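Aspartokinase (PDB 3L76) probably catalyses the ATP-dependent phosphorylation of the beta-carboxyl group of aspartate, and binds threonine and lysine at its ACT domains. Local coordinates at residues H546-L551 and I556-I561. Residues are numbered along the deposited sequence; the frame is centred on the assembly and turned at random.
Sequences HFFAAL and INIEMI. With THR (threonine), chain C.
Ile-558 lies between Phe-548 and Leu-551, side chains one helical turn apart on an ACT-domain helix that packs on the beta-sheet of the same domain. The end of the isoleucine touches both: its CD1 is 3.9 Å from Phe-548 CD1, meeting the ring obliquely, while Leu-551, crossing it at about a right angle, brings CD1 to 3.9 Å from Ile-558 CG1. With CG set beside its backbone N (chi1 -53°), Phe-548 carries its ring on to strand 560-563, where CZ stands 4.0 Å from Ile-561 CD1; Cys-570 of strand 567-573 and Phe-289 of helix 284-294 also pack on this phenylalanine. Farther along the helix, the beta carbons of Leu-551 and Ile-556 pack together, and Ala-580 of helix 577-587 touches both side chains. The chain leaves the helix just beyond Leu-551, and a bent bond spans the turn: Ile-556 N donates to Leu-551 O at 2.8 Å (N-H...O 141°), tilted from the carbonyl plane.

Beyond this apolar patch, the backbone of Ile-558 binds the threonine ligand's two backbone-type groups: its N donates to the carboxylate O at 3.0 Å, and its O accepts from the amino N. The same residue thus joins the helix-sheet core to a threonine pocket, consistent with allosteric control by this amino acid, that Gln-304, Asp-280 and Ala-285 help complete. Asn-557, its CG anti to the backbone N (chi1 -174°), adds a second acceptor, with OD1 2.6 Å from the threonine N.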
# COMPACT_ATOMS: atom_id res chain seq x y z
N HIS A 546 -3.47 29.61 46.00
CA HIS A 546 -4.40 30.36 45.16
C HIS A 546 -5.43 29.44 44.52
O HIS A 546 -6.61 29.78 44.46
CB HIS A 546 -3.65 31.12 44.08
CG HIS A 546 -4.43 32.26 43.51
ND1 HIS A 546 -5.06 33.19 44.31
CD2 HIS A 546 -4.69 32.62 42.23
CE1 HIS A 546 -5.67 34.08 43.55
NE2 HIS A 546 -5.46 33.76 42.28
N PHE A 547 -4.97 28.29 44.04
CA PHE A 547 -5.84 27.29 43.44
C PHE A 547 -6.92 26.81 44.43
O PHE A 547 -8.12 26.86 44.13
CB PHE A 547 -4.97 26.13 42.91
CG PHE A 547 -5.74 25.05 42.19
CD1 PHE A 547 -7.00 25.29 41.67
CD2 PHE A 547 -5.18 23.79 42.03
CE1 PHE A 547 -7.70 24.28 41.02
CE2 PHE A 547 -5.88 22.77 41.38
CZ PHE A 547 -7.14 23.02 40.87
N PHE A 548 -6.50 26.38 45.61
CA PHE A 548 -7.44 25.91 46.64
C PHE A 548 -8.39 27.01 47.11
O PHE A 548 -9.56 26.75 47.40
CB PHE A 548 -6.69 25.35 47.84
CG PHE A 548 -5.68 24.31 47.49
CD1 PHE A 548 -5.85 23.50 46.37
CD2 PHE A 548 -4.55 24.12 48.27
CE1 PHE A 548 -4.92 22.53 46.03
CE2 PHE A 548 -3.61 23.15 47.95
CZ PHE A 548 -3.80 22.35 46.83
N ALA A 549 -7.90 28.24 47.20
CA ALA A 549 -8.74 29.34 47.62
C ALA A 549 -9.82 29.59 46.59
O ALA A 549 -10.95 29.95 46.92
CB ALA A 549 -7.91 30.59 47.82
N ALA A 550 -9.48 29.38 45.33
CA ALA A 550 -10.41 29.59 44.23
C ALA A 550 -11.60 28.63 44.33
O ALA A 550 -12.73 29.01 44.03
CB ALA A 550 -9.69 29.42 42.90
N LEU A 551 -11.33 27.40 44.75
CA LEU A 551 -12.39 26.40 44.86
C LEU A 551 -13.25 26.63 46.11
O LEU A 551 -14.45 26.41 46.10
CB LEU A 551 -11.80 25.00 44.88
CG LEU A 551 -10.97 24.56 43.67
CD1 LEU A 551 -10.29 23.24 43.96
CD2 LEU A 551 -11.82 24.47 42.42
N ILE A 556 -16.55 24.81 47.14
CA ILE A 556 -16.31 23.52 46.50
C ILE A 556 -15.36 22.70 47.38
O ILE A 556 -14.26 23.14 47.73
CB ILE A 556 -15.73 23.71 45.08
CG1 ILE A 556 -16.80 24.23 44.13
CG2 ILE A 556 -15.17 22.42 44.52
CD1 ILE A 556 -16.28 24.61 42.76
N ASN A 557 -15.80 21.52 47.77
CA ASN A 557 -14.98 20.71 48.65
C ASN A 557 -13.92 19.95 47.88
O ASN A 557 -14.18 19.43 46.79
CB ASN A 557 -15.85 19.74 49.46
CG ASN A 557 -15.04 18.98 50.49
OD1 ASN A 557 -14.34 19.57 51.31
ND2 ASN A 557 -15.14 17.65 50.45
N ILE A 558 -12.73 19.87 48.45
CA ILE A 558 -11.63 19.17 47.80
C ILE A 558 -11.49 17.77 48.39
O ILE A 558 -11.12 17.62 49.55
CB ILE A 558 -10.31 19.94 47.94
CG1 ILE A 558 -10.47 21.36 47.38
CG2 ILE A 558 -9.19 19.19 47.24
CD1 ILE A 558 -9.28 22.24 47.63
N GLU A 559 -11.79 16.76 47.58
CA GLU A 559 -11.81 15.38 48.07
C GLU A 559 -10.41 14.78 48.13
O GLU A 559 -10.06 14.10 49.09
CB GLU A 559 -12.72 14.51 47.20
CG GLU A 559 -14.14 15.04 47.03
CD GLU A 559 -15.10 13.99 46.46
OE1 GLU A 559 -14.83 12.78 46.65
OE2 GLU A 559 -16.11 14.36 45.84
N MET A 560 -9.62 15.02 47.09
CA MET A 560 -8.26 14.51 47.04
C MET A 560 -7.37 15.53 46.36
O MET A 560 -7.83 16.32 45.55
CB MET A 560 -8.21 13.17 46.31
CG MET A 560 -9.10 12.08 46.91
SD MET A 560 -8.62 10.39 46.48
CE MET A 560 -8.91 10.39 44.71
N ILE A 561 -6.08 15.51 46.69
CA ILE A 561 -5.10 16.36 46.02
C ILE A 561 -3.90 15.51 45.65
O ILE A 561 -3.48 14.64 46.43
CB ILE A 561 -4.61 17.50 46.92
CG1 ILE A 561 -5.78 18.31 47.47
CG2 ILE A 561 -3.64 18.39 46.17
CD1 ILE A 561 -5.39 19.18 48.65
N THR C . -11.88 19.15 52.07
CA THR C . -10.94 20.17 52.56
C THR C . -10.97 21.44 51.71
O THR C . -11.68 21.49 50.69
CB THR C . -9.50 19.63 52.66
OG1 THR C . -9.03 19.24 51.36
CG2 THR C . -9.48 18.41 53.58
OXT THR C . -10.30 22.42 52.05